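Local atomic coordinates of formiminoglutamase (Trypanosoma cruzi, PDB entry 4MYK), a protein that hydrolyses N-formimino-L-glutamate to L-glutamate and formamide, as an arginase-like enzyme that depends on a pair of manganese ions. Residues A[32-44]-A[87-101]. The protein carries 1 engineered substitution. Residues are numbered along the deposited sequence; the frame is centred on the assembly and turned at random.
Sequences IVIIGFPYDEGCV and GDITASTLEEAHEKL
The Phe37 ring lies between two side chains: Leu101 CD2 sits over the centre of one face, 3.7 Å from the centroid as a CH-pi contact, and Tyr39 CD2 is over the opposite one. Ile89 CB meets its edge in plane, and another part of that edge points at the His98 face, a T-shaped pair with planes at 89°. With CG anti to the backbone N (chi1 -160°), the ring reaches the helix beginning at Leu94, where the small Ala97 lets the rings of Phe37 and Tyr39 come close. Ile89 O lies at the edge of the Tyr39 ring, in its plane, and accepts a hydrogen bond from the OH (3.1 Å), which takes a weak one from Ala91 N. Apolar Leu94, sliding past Tyr39 in the opposite direction, sets CD1 against ring carbon CD1 at 3.6 Å. The segments after strands 32-37 and 83-88, parallel neighbours in the arginase/deacetylase alpha/beta fold, meet here, 83-88 being outermost in this chain's main sheet. Gly36 N bonds to Gly87 O (2.7 Å) and Ile89 N to Gly36 O (2.9 Å), both nearly straight. Lacking a side chain, Gly36 lets Asp88 OD1 approach its CA to 3.2 Å; the same oxygen forms a salt bridge with Arg60. On the sheet face opposite Asp88, branched Ile35 packs CG2 against Ile89 CG1 at 3.6 Å.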
loop_
_atom_site.group_PDB
_atom_site.type_symbol
_atom_site.label_atom_id
_atom_site.label_comp_id
_atom_site.label_asym_id
_atom_site.label_seq_id
_atom_site.Cartn_x
_atom_site.Cartn_y
_atom_site.Cartn_z
ATOM N N ILE A 32 3.635 -27.515 17.790
ATOM C CA ILE A 32 2.585 -26.585 17.422
ATOM C C ILE A 32 1.491 -27.343 16.704
ATOM O O ILE A 32 1.769 -28.152 15.806
ATOM C CB ILE A 32 3.125 -25.459 16.497
ATOM C CG1 ILE A 32 4.170 -24.610 17.235
ATOM C CG2 ILE A 32 1.973 -24.594 15.944
ATOM C CD1 ILE A 32 5.098 -23.835 16.315
ATOM N N VAL A 33 0.248 -27.081 17.099
ATOM C CA VAL A 33 -0.896 -27.715 16.450
ATOM C C VAL A 33 -1.867 -26.708 15.805
ATOM O O VAL A 33 -2.361 -25.794 16.463
ATOM C CB VAL A 33 -1.602 -28.712 17.406
ATOM C CG1 VAL A 33 -2.900 -29.239 16.800
ATOM C CG2 VAL A 33 -0.649 -29.868 17.731
ATOM N N ILE A 34 -2.097 -26.891 14.501
ATOM C CA ILE A 34 -2.996 -26.058 13.701
ATOM C C ILE A 34 -4.425 -26.617 13.676
ATOM O O ILE A 34 -4.652 -27.780 13.342
ATOM C CB ILE A 34 -2.503 -25.932 12.237
ATOM C CG1 ILE A 34 -1.105 -25.321 12.176
ATOM C CG2 ILE A 34 -3.475 -25.114 11.411
ATOM C CD1 ILE A 34 -0.430 -25.515 10.837
ATOM N N ILE A 35 -5.382 -25.766 14.028
ATOM C CA ILE A 35 -6.788 -26.146 14.091
ATOM C C ILE A 35 -7.581 -25.180 13.227
ATOM O O ILE A 35 -7.448 -23.973 13.368
ATOM C CB ILE A 35 -7.323 -26.088 15.558
ATOM C CG1 ILE A 35 -6.558 -27.076 16.451
ATOM C CG2 ILE A 35 -8.823 -26.363 15.606
ATOM C CD1 ILE A 35 -6.526 -26.695 17.934
ATOM N N GLY A 36 -8.398 -25.706 12.329
ATOM C CA GLY A 36 -9.188 -24.855 11.460
ATOM C C GLY A 36 -10.570 -24.606 12.018
ATOM O O GLY A 36 -11.196 -25.508 12.575
ATOM N N PHE A 37 -11.045 -23.371 11.875
ATOM C CA PHE A 37 -12.414 -23.030 12.243
ATOM C C PHE A 37 -13.143 -22.315 11.092
ATOM O O PHE A 37 -13.249 -21.078 11.074
ATOM C CB PHE A 37 -12.454 -22.213 13.542
ATOM C CG PHE A 37 -13.798 -22.233 14.230
ATOM C CD1 PHE A 37 -14.331 -23.425 14.708
ATOM C CD2 PHE A 37 -14.522 -21.068 14.400
ATOM C CE1 PHE A 37 -15.558 -23.450 15.328
ATOM C CE2 PHE A 37 -15.746 -21.082 15.024
ATOM C CZ PHE A 37 -16.267 -22.275 15.489
ATOM N N PRO A 38 -13.668 -23.106 10.134
ATOM C CA PRO A 38 -14.289 -22.600 8.906
ATOM C C PRO A 38 -15.717 -22.078 9.128
ATOM O O PRO A 38 -16.663 -22.651 8.590
ATOM C CB PRO A 38 -14.319 -23.837 7.996
ATOM C CG PRO A 38 -13.881 -25.019 8.853
ATOM C CD PRO A 38 -13.850 -24.559 10.268
ATOM N N TYR A 39 -15.866 -21.008 9.911
ATOM C CA TYR A 39 -17.173 -20.404 10.148
ATOM C C TYR A 39 -17.116 -18.890 10.005
ATOM O O TYR A 39 -16.144 -18.258 10.399
ATOM C CB TYR A 39 -17.725 -20.807 11.519
ATOM C CG TYR A 39 -17.896 -22.301 11.644
ATOM C CD1 TYR A 39 -19.081 -22.918 11.269
ATOM C CD2 TYR A 39 -16.855 -23.101 12.105
ATOM C CE1 TYR A 39 -19.225 -24.298 11.363
ATOM C CE2 TYR A 39 -16.988 -24.482 12.208
ATOM C CZ TYR A 39 -18.172 -25.074 11.837
ATOM O OH TYR A 39 -18.303 -26.439 11.938
ATOM N N ASP A 40 -18.175 -18.325 9.447
ATOM C CA ASP A 40 -18.219 -16.918 9.075
ATOM C C ASP A 40 -18.243 -15.961 10.248
ATOM O O ASP A 40 -17.647 -14.893 10.193
ATOM C CB ASP A 40 -19.478 -16.641 8.238
ATOM C CG ASP A 40 -19.237 -16.748 6.744
ATOM O OD1 ASP A 40 -20.148 -16.368 5.984
ATOM O OD2 ASP A 40 -18.145 -17.199 6.327
ATOM N N GLU A 41 -18.970 -16.334 11.294
ATOM C CA GLU A 41 -19.428 -15.372 12.300
ATOM C C GLU A 41 -18.363 -14.484 12.959
ATOM O O GLU A 41 -17.381 -14.958 13.531
ATOM C CB GLU A 41 -20.292 -16.068 13.351
ATOM C CG GLU A 41 -21.633 -16.558 12.810
ATOM C CD GLU A 41 -21.540 -17.852 11.991
ATOM O OE1 GLU A 41 -20.453 -18.468 11.959
ATOM O OE2 GLU A 41 -22.566 -18.253 11.387
ATOM N N GLY A 42 -18.596 -13.179 12.870
ATOM C CA GLY A 42 -17.702 -12.175 13.406
ATOM C C GLY A 42 -18.065 -10.843 12.787
ATOM O O GLY A 42 -19.189 -10.374 12.926
ATOM N N CYS A 43 -17.120 -10.246 12.071
ATOM C CA CYS A 43 -17.313 -8.910 11.508
ATOM C C CYS A 43 -18.309 -8.862 10.338
ATOM O O CYS A 43 -18.793 -7.785 9.969
ATOM C CB CYS A 43 -15.969 -8.295 11.103
ATOM S SG CYS A 43 -16.009 -6.508 11.022
ATOM N N VAL A 44 -18.613 -10.024 9.756
ATOM C CA VAL A 44 -19.699 -10.112 8.770
ATOM C C VAL A 44 -20.994 -9.561 9.376
ATOM O O VAL A 44 -21.881 -9.086 8.666
ATOM C CB VAL A 44 -19.923 -11.563 8.260
ATOM C CG1 VAL A 44 -20.377 -12.473 9.387
ATOM C CG2 VAL A 44 -20.940 -11.575 7.130
ATOM N N GLY A 87 -6.664 -30.429 11.512
ATOM C CA GLY A 87 -7.829 -30.292 10.658
ATOM C C GLY A 87 -8.831 -29.246 11.108
ATOM O O GLY A 87 -8.507 -28.370 11.904
ATOM N N ASP A 88 -10.056 -29.356 10.588
ATOM C CA ASP A 88 -11.147 -28.424 10.887
ATOM C C ASP A 88 -12.066 -28.941 11.989
ATOM O O ASP A 88 -12.349 -30.133 12.075
ATOM C CB ASP A 88 -12.002 -28.134 9.639
ATOM C CG ASP A 88 -11.325 -27.191 8.658
ATOM O OD1 ASP A 88 -10.333 -26.520 9.024
ATOM O OD2 ASP A 88 -11.805 -27.118 7.513
ATOM N N ILE A 89 -12.523 -28.022 12.830
ATOM C CA ILE A 89 -13.572 -28.309 13.789
ATOM C C ILE A 89 -14.907 -28.256 13.058
ATOM O O ILE A 89 -15.327 -27.190 12.611
ATOM C CB ILE A 89 -13.584 -27.270 14.927
ATOM C CG1 ILE A 89 -12.273 -27.323 15.713
ATOM C CG2 ILE A 89 -14.765 -27.501 15.852
ATOM C CD1 ILE A 89 -11.959 -28.694 16.289
ATOM N N THR A 90 -15.569 -29.399 12.923
ATOM C CA THR A 90 -16.845 -29.447 12.217
ATOM C C THR A 90 -17.954 -29.953 13.115
ATOM O O THR A 90 -17.743 -30.860 13.913
ATOM C CB THR A 90 -16.772 -30.351 10.987
ATOM O OG1 THR A 90 -15.916 -31.464 11.277
ATOM C CG2 THR A 90 -16.226 -29.573 9.788
ATOM N N ALA A 91 -19.138 -29.369 12.970
ATOM C CA ALA A 91 -20.254 -29.678 13.852
ATOM C C ALA A 91 -21.597 -29.367 13.187
ATOM O O ALA A 91 -21.683 -28.499 12.315
ATOM C CB ALA A 91 -20.114 -28.904 15.153
ATOM N N SER A 92 -22.644 -30.072 13.609
ATOM C CA SER A 92 -23.972 -29.896 13.020
ATOM C C SER A 92 -24.584 -28.527 13.344
ATOM O O SER A 92 -25.303 -27.956 12.529
ATOM C CB SER A 92 -24.913 -31.020 13.460
ATOM O OG SER A 92 -25.344 -30.851 14.800
ATOM N N THR A 93 -24.305 -28.012 14.541
ATOM C CA THR A 93 -24.773 -26.685 14.936
ATOM C C THR A 93 -23.589 -25.811 15.275
ATOM O O THR A 93 -22.501 -26.304 15.540
ATOM C CB THR A 93 -25.710 -26.713 16.170
ATOM O OG1 THR A 93 -24.999 -27.208 17.312
ATOM C CG2 THR A 93 -26.945 -27.580 15.912
ATOM N N LEU A 94 -23.818 -24.506 15.291
ATOM C CA LEU A 94 -22.745 -23.536 15.499
ATOM C C LEU A 94 -22.196 -23.525 16.930
ATOM O O LEU A 94 -20.985 -23.491 17.152
ATOM C CB LEU A 94 -23.244 -22.145 15.130
ATOM C CG LEU A 94 -22.136 -21.128 14.973
ATOM C CD1 LEU A 94 -21.280 -21.475 13.752
ATOM C CD2 LEU A 94 -22.766 -19.763 14.853
ATOM N N GLU A 95 -23.103 -23.548 17.897
ATOM C CA GLU A 95 -22.734 -23.571 19.300
ATOM C C GLU A 95 -21.984 -24.854 19.620
ATOM O O GLU A 95 -21.097 -24.867 20.465
ATOM C CB GLU A 95 -23.984 -23.454 20.171
ATOM C CG GLU A 95 -24.865 -22.256 19.826
ATOM C CD GLU A 95 -25.624 -22.434 18.513
ATOM O OE1 GLU A 95 -26.215 -23.521 18.308
ATOM O OE2 GLU A 95 -25.634 -21.487 17.688
ATOM N N GLU A 96 -22.336 -25.940 18.947
ATOM C CA GLU A 96 -21.598 -27.181 19.131
ATOM C C GLU A 96 -20.182 -27.049 18.562
ATOM O O GLU A 96 -19.220 -27.541 19.150
ATOM C CB GLU A 96 -22.341 -28.346 18.486
ATOM C CG GLU A 96 -21.652 -29.685 18.629
ATOM C CD GLU A 96 -22.421 -30.784 17.932
ATOM O OE1 GLU A 96 -23.328 -30.451 17.136
ATOM O OE2 GLU A 96 -22.126 -31.971 18.183
ATOM N N ALA A 97 -20.057 -26.377 17.422
ATOM C CA ALA A 97 -18.745 -26.117 16.832
ATOM C C ALA A 97 -17.895 -25.291 17.785
ATOM O O ALA A 97 -16.686 -25.461 17.862
ATOM C CB ALA A 97 -18.894 -25.403 15.499
ATOM N N HIS A 98 -18.540 -24.397 18.516
ATOM C CA HIS A 98 -17.861 -23.619 19.537
ATOM C C HIS A 98 -17.367 -24.491 20.671
ATOM O O HIS A 98 -16.280 -24.286 21.206
ATOM C CB HIS A 98 -18.810 -22.569 20.096
ATOM C CG HIS A 98 -18.930 -21.364 19.227
ATOM N ND1 HIS A 98 -18.453 -20.131 19.604
ATOM C CD2 HIS A 98 -19.433 -21.211 17.980
ATOM C CE1 HIS A 98 -18.678 -19.261 18.635
ATOM N NE2 HIS A 98 -19.268 -19.892 17.638
ATOM N N GLU A 99 -18.191 -25.458 21.046
ATOM C CA GLU A 99 -17.851 -26.356 22.136
ATOM C C GLU A 99 -16.695 -27.252 21.753
ATOM O O GLU A 99 -15.771 -27.440 22.531
ATOM C CB GLU A 99 -19.053 -27.212 22.508
ATOM C CG GLU A 99 -20.242 -26.427 23.025
ATOM C CD GLU A 99 -21.338 -27.348 23.487
ATOM O OE1 GLU A 99 -21.008 -28.365 24.130
ATOM O OE2 GLU A 99 -22.523 -27.074 23.196
ATOM N N LYS A 100 -16.748 -27.805 20.548
ATOM C CA LYS A 100 -15.700 -28.707 20.088
ATOM C C LYS A 100 -14.383 -27.973 19.858
ATOM O O LYS A 100 -13.307 -28.549 20.031
ATOM C CB LYS A 100 -16.121 -29.400 18.799
ATOM C CG LYS A 100 -17.432 -30.124 18.878
ATOM C CD LYS A 100 -17.667 -30.828 17.574
ATOM C CE LYS A 100 -16.390 -31.521 17.136
ATOM N NZ LYS A 100 -16.648 -32.600 16.135
ATOM N N LEU A 101 -14.481 -26.709 19.446
ATOM C CA LEU A 101 -13.310 -25.845 19.301
ATOM C C LEU A 101 -12.631 -25.607 20.654
ATOM O O LEU A 101 -11.458 -25.895 20.819
ATOM C CB LEU A 101 -13.685 -24.506 18.641
ATOM C CG LEU A 101 -12.579 -23.439 18.641
ATOM C CD1 LEU A 101 -11.310 -23.985 17.995
ATOM C CD2 LEU A 101 -13.020 -22.151 17.964
#